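Local coordinates for protein Phi class glutathione transferase GSTF1 (PDB 4RI6) that probably conjugates glutathione to halide-bearing electrophiles for detoxification, as a Phi class glutathione transferase that binds glutathione, at residues E148-L151 with G152-R155; K190-N193 with R194-T197. All blocks are in the same frame, centred on the assembly; numbering follows the deposited sequence.

Contact 1: residues E148-L151 with G152-R155; sequences EQKL and GQTR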
loop_
_atom_site.group_PDB
_atom_site.type_symbol
_atom_site.label_atom_id
_atom_site.label_comp_id
_atom_site.label_asym_id
_atom_site.label_seq_id
_atom_site.Cartn_x
_atom_site.Cartn_y
_atom_site.Cartn_z
ATOM N N GLU A 148 4.188 -17.307 -9.911
ATOM C CA GLU A 148 4.600 -18.667 -10.259
ATOM C C GLU A 148 6.057 -18.680 -10.723
ATOM O O GLU A 148 6.822 -19.559 -10.368
ATOM C CB GLU A 148 3.685 -19.244 -11.333
ATOM C CG GLU A 148 4.063 -20.668 -11.784
ATOM C CD GLU A 148 3.892 -21.708 -10.688
ATOM O OE1 GLU A 148 3.264 -21.379 -9.658
ATOM O OE2 GLU A 148 4.385 -22.852 -10.866
ATOM N N GLN A 149 6.434 -17.675 -11.510
ATOM C CA GLN A 149 7.801 -17.571 -11.997
ATOM C C GLN A 149 8.765 -17.233 -10.843
ATOM O O GLN A 149 9.795 -17.883 -10.665
ATOM C CB GLN A 149 7.870 -16.533 -13.143
ATOM C CG GLN A 149 7.078 -16.980 -14.406
ATOM C CD GLN A 149 6.763 -15.871 -15.437
ATOM O OE1 GLN A 149 6.269 -14.791 -15.100
ATOM N NE2 GLN A 149 7.013 -16.173 -16.713
ATOM N N LYS A 150 8.402 -16.246 -10.036
ATOM C CA LYS A 150 9.198 -15.830 -8.890
ATOM C C LYS A 150 9.437 -16.974 -7.914
ATOM O O LYS A 150 10.557 -17.175 -7.415
ATOM C CB LYS A 150 8.492 -14.672 -8.175
ATOM C CG LYS A 150 9.239 -14.095 -6.965
ATOM C CD LYS A 150 10.499 -13.345 -7.415
ATOM C CE LYS A 150 11.317 -12.730 -6.256
ATOM N NZ LYS A 150 11.985 -13.743 -5.424
ATOM N N LEU A 151 8.375 -17.721 -7.640
ATOM C CA LEU A 151 8.432 -18.787 -6.638
ATOM C C LEU A 151 9.103 -20.067 -7.188
ATOM O O LEU A 151 9.328 -21.022 -6.458
ATOM C CB LEU A 151 7.028 -19.065 -6.097
ATOM C CG LEU A 151 6.490 -17.890 -5.265
ATOM C CD1 LEU A 151 5.014 -18.007 -5.082
ATOM C CD2 LEU A 151 7.189 -17.790 -3.926
ATOM N N GLY A 152 9.463 -20.056 -8.468
ATOM C CA GLY A 152 10.372 -21.056 -8.998
ATOM C C GLY A 152 11.826 -20.718 -8.750
ATOM O O GLY A 152 12.692 -21.577 -8.912
ATOM N N GLN A 153 12.089 -19.469 -8.352
ATOM C CA GLN A 153 13.438 -18.974 -8.109
ATOM C C GLN A 153 13.747 -18.952 -6.626
ATOM O O GLN A 153 14.839 -19.308 -6.208
ATOM C CB GLN A 153 13.595 -17.565 -8.701
ATOM C CG GLN A 153 13.396 -17.521 -10.201
ATOM C CD GLN A 153 13.262 -16.106 -10.784
ATOM O OE1 GLN A 153 12.902 -15.119 -10.102
ATOM N NE2 GLN A 153 13.532 -16.009 -12.077
ATOM N N THR A 154 12.766 -18.516 -5.837
ATOM C CA THR A 154 12.905 -18.432 -4.385
ATOM C C THR A 154 11.786 -19.208 -3.722
ATOM O O THR A 154 10.733 -19.431 -4.312
ATOM C CB THR A 154 12.886 -16.983 -3.887
ATOM O OG1 THR A 154 11.704 -16.338 -4.349
ATOM C CG2 THR A 154 14.100 -16.240 -4.403
ATOM N N ARG A 155 12.017 -19.602 -2.480
ATOM C CA ARG A 155 11.061 -20.403 -1.745
ATOM C C ARG A 155 9.840 -19.590 -1.322
ATOM O O ARG A 155 8.705 -20.079 -1.351
ATOM C CB ARG A 155 11.746 -21.014 -0.514
ATOM C CG ARG A 155 10.894 -21.943 0.293
ATOM C CD ARG A 155 11.736 -22.542 1.394
ATOM N NE ARG A 155 10.911 -23.157 2.420
ATOM C CZ ARG A 155 11.227 -23.239 3.709
ATOM N NH1 ARG A 155 12.374 -22.768 4.162
ATOM N NH2 ARG A 155 10.378 -23.810 4.547
HETATM O O HOH W 1 14.066 -14.140 -7.761
HETATM O O HOH W 2 11.021 -23.970 -7.160
#
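The carbonyl oxygen of K150 takes two backbone donors from the turn that leaves helix 130-150. T154 N lies in the carbonyl plane, 3.0 Å from K150 O with an N-H...O angle of 160°, whereas Q153 N sits well above that plane at 2.9 Å from K150 O. One residue earlier the helix is already tightening: G152 N bonds to Q149 O at 3.1 Å and only weakly to E148 O.

K150 CG stands anti to the backbone N (chi1 -178°), and bends at chi2 and chi4 swing the ammonium round to the T154 hydroxyl, K150 NZ donating to T154 OG1 over 2.8 Å. T154 OG1 is also bonded to F156 O, and K150 NZ to L157 O. A water accepts from K150 NZ and, with its oxygen 2.8 Å from Q153 OE1, donates to that amide, tying it to the ammonium indirectly. Replacing K150 with a leucine would probably leave the T154 hydroxyl and L157 O without their charged donor and break the water bridge to Q153. With its ammonium shared among a hydroxyl, a carbonyl and a water, K150 binds the helix end to the loop through polar bonds, consistent with a protonated lysine.

Contact 2: residues K190-N193 with R194-T197; sequences KNVN and RWWT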
loop_
_atom_site.group_PDB
_atom_site.type_symbol
_atom_site.label_atom_id
_atom_site.label_comp_id
_atom_site.label_asym_id
_atom_site.label_seq_id
_atom_site.Cartn_x
_atom_site.Cartn_y
_atom_site.Cartn_z
ATOM N N LYS A 190 1.883 -24.748 -9.757
ATOM C CA LYS A 190 2.617 -25.628 -8.857
ATOM C C LYS A 190 3.493 -24.890 -7.844
ATOM O O LYS A 190 3.479 -25.238 -6.671
ATOM C CB LYS A 190 3.456 -26.653 -9.653
ATOM C CG LYS A 190 4.743 -26.160 -10.293
ATOM C CD LYS A 190 5.580 -27.338 -10.790
ATOM C CE LYS A 190 6.897 -26.867 -11.388
ATOM N NZ LYS A 190 6.684 -26.215 -12.703
ATOM N N ASN A 191 4.237 -23.873 -8.253
ATOM C CA ASN A 191 5.067 -23.160 -7.279
ATOM C C ASN A 191 4.218 -22.328 -6.312
ATOM O O ASN A 191 4.518 -22.264 -5.131
ATOM C CB ASN A 191 6.090 -22.263 -7.974
ATOM C CG ASN A 191 7.042 -23.028 -8.857
ATOM O OD1 ASN A 191 7.353 -24.199 -8.609
ATOM N ND2 ASN A 191 7.509 -22.368 -9.900
ATOM N N VAL A 192 3.179 -21.677 -6.827
ATOM C CA VAL A 192 2.249 -20.920 -5.986
ATOM C C VAL A 192 1.583 -21.857 -4.993
ATOM O O VAL A 192 1.417 -21.520 -3.832
ATOM C CB VAL A 192 1.195 -20.184 -6.853
ATOM C CG1 VAL A 192 0.058 -19.609 -6.009
ATOM C CG2 VAL A 192 1.883 -19.077 -7.604
ATOM N N ASN A 193 1.223 -23.046 -5.446
ATOM C CA ASN A 193 0.584 -23.995 -4.560
ATOM C C ASN A 193 1.523 -24.455 -3.446
ATOM O O ASN A 193 1.117 -24.593 -2.305
ATOM C CB ASN A 193 0.056 -25.196 -5.353
ATOM C CG ASN A 193 -0.635 -26.193 -4.469
ATOM O OD1 ASN A 193 -1.741 -25.964 -3.987
ATOM N ND2 ASN A 193 0.023 -27.312 -4.249
ATOM N N ARG A 194 2.790 -24.658 -3.775
ATOM C CA ARG A 194 3.794 -25.035 -2.777
ATOM C C ARG A 194 3.914 -23.952 -1.711
ATOM O O ARG A 194 3.854 -24.214 -0.493
ATOM C CB ARG A 194 5.147 -25.252 -3.441
ATOM C CG ARG A 194 6.250 -25.622 -2.480
ATOM C CD ARG A 194 7.590 -25.234 -3.015
ATOM N NE ARG A 194 7.790 -23.782 -2.955
ATOM C CZ ARG A 194 8.226 -23.035 -3.954
ATOM N NH1 ARG A 194 8.458 -23.560 -5.155
ATOM N NH2 ARG A 194 8.398 -21.739 -3.760
ATOM N N TRP A 195 4.106 -22.734 -2.192
ATOM C CA TRP A 195 4.199 -21.565 -1.344
ATOM C C TRP A 195 2.955 -21.432 -0.469
ATOM O O TRP A 195 3.073 -21.263 0.739
ATOM C CB TRP A 195 4.378 -20.345 -2.232
ATOM C CG TRP A 195 4.181 -18.996 -1.623
ATOM C CD1 TRP A 195 5.042 -18.324 -0.809
ATOM C CD2 TRP A 195 3.087 -18.105 -1.871
ATOM N NE1 TRP A 195 4.541 -17.075 -0.520
ATOM C CE2 TRP A 195 3.343 -16.915 -1.157
ATOM C CE3 TRP A 195 1.915 -18.203 -2.619
ATOM C CZ2 TRP A 195 2.468 -15.814 -1.182
ATOM C CZ3 TRP A 195 1.038 -17.112 -2.634
ATOM C CH2 TRP A 195 1.331 -15.932 -1.924
ATOM N N TRP A 196 1.776 -21.517 -1.087
ATOM C CA TRP A 196 0.524 -21.406 -0.350
ATOM C C TRP A 196 0.454 -22.454 0.772
ATOM O O TRP A 196 0.037 -22.164 1.912
ATOM C CB TRP A 196 -0.698 -21.553 -1.266
ATOM C CG TRP A 196 -1.910 -21.404 -0.420
ATOM C CD1 TRP A 196 -2.780 -22.375 -0.066
ATOM C CD2 TRP A 196 -2.321 -20.222 0.274
ATOM N NE1 TRP A 196 -3.719 -21.881 0.789
ATOM C CE2 TRP A 196 -3.458 -20.559 1.025
ATOM C CE3 TRP A 196 -1.836 -18.916 0.336
ATOM C CZ2 TRP A 196 -4.121 -19.640 1.821
ATOM C CZ3 TRP A 196 -2.498 -18.009 1.119
ATOM C CH2 TRP A 196 -3.629 -18.373 1.848
ATOM N N THR A 197 0.865 -23.673 0.446
ATOM C CA THR A 197 0.860 -24.751 1.416
ATOM C C THR A 197 1.790 -24.412 2.567
ATOM O O THR A 197 1.424 -24.570 3.723
ATOM C CB THR A 197 1.270 -26.071 0.756
ATOM O OG1 THR A 197 0.345 -26.391 -0.288
ATOM C CG2 THR A 197 1.257 -27.188 1.742
HETATM O O HOH W 3 7.469 -26.032 -6.542
#
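R194 packs back along its helix against N191, three residues earlier. R194 CB rests 3.5 Å from N191 O and also touches K190 O. Further out, a bend at chi3 (73°) folds the chain back until the guanidinium lies with one face over N191 O, which is 4.0 Å above the plane at its centre. At the tip, R194 NH1 approaches N191 OD1 to 3.7 Å, and a water closes the interval by donating to OD1 and accepting from NH1; the amide and guanidinium planes are 35° apart. The other terminal nitrogen, NH2, turns to the loop after helix 130-150 and donates to L151 O and R155 O.

The backbone beneath is a regular alpha helix of the all-helical C-terminal GST domain, its i to i+4 bonds exemplified by W195 N to N191 O, almost straight at 174°. On the buried side V192 and W195 point the same way, CG1 lying 4.1 Å from CE3, with V192 O at the edge of the indole; W195 NE1 reaches D166. One turn further on, T197 OG1 donates to N193 O at 2.8 Å, while T197 N bonds to that oxygen from the opposite face of its plane.

Followed from the N terminus, the chain meets contact 1 first, where helix 130-150 ends and turns into the loop leading to helix 164-179. Contact 2 comes later, within helix 190-200. Each is a local contact, so neither closes a long loop; they are in series, without nesting or crossing. In space their centres are about 9 Å apart. The carboxylate of E148 joins them at the start of helix 190-200, where it accepts hydrogen bonds from first-turn amides, E148 OE2 from N191 N at 2.8 Å and E148 OE1 from V192 N. R155 forms a salt bridge with E198. Helix 190-200 is thereby tied to the C-terminal end of helix 130-150.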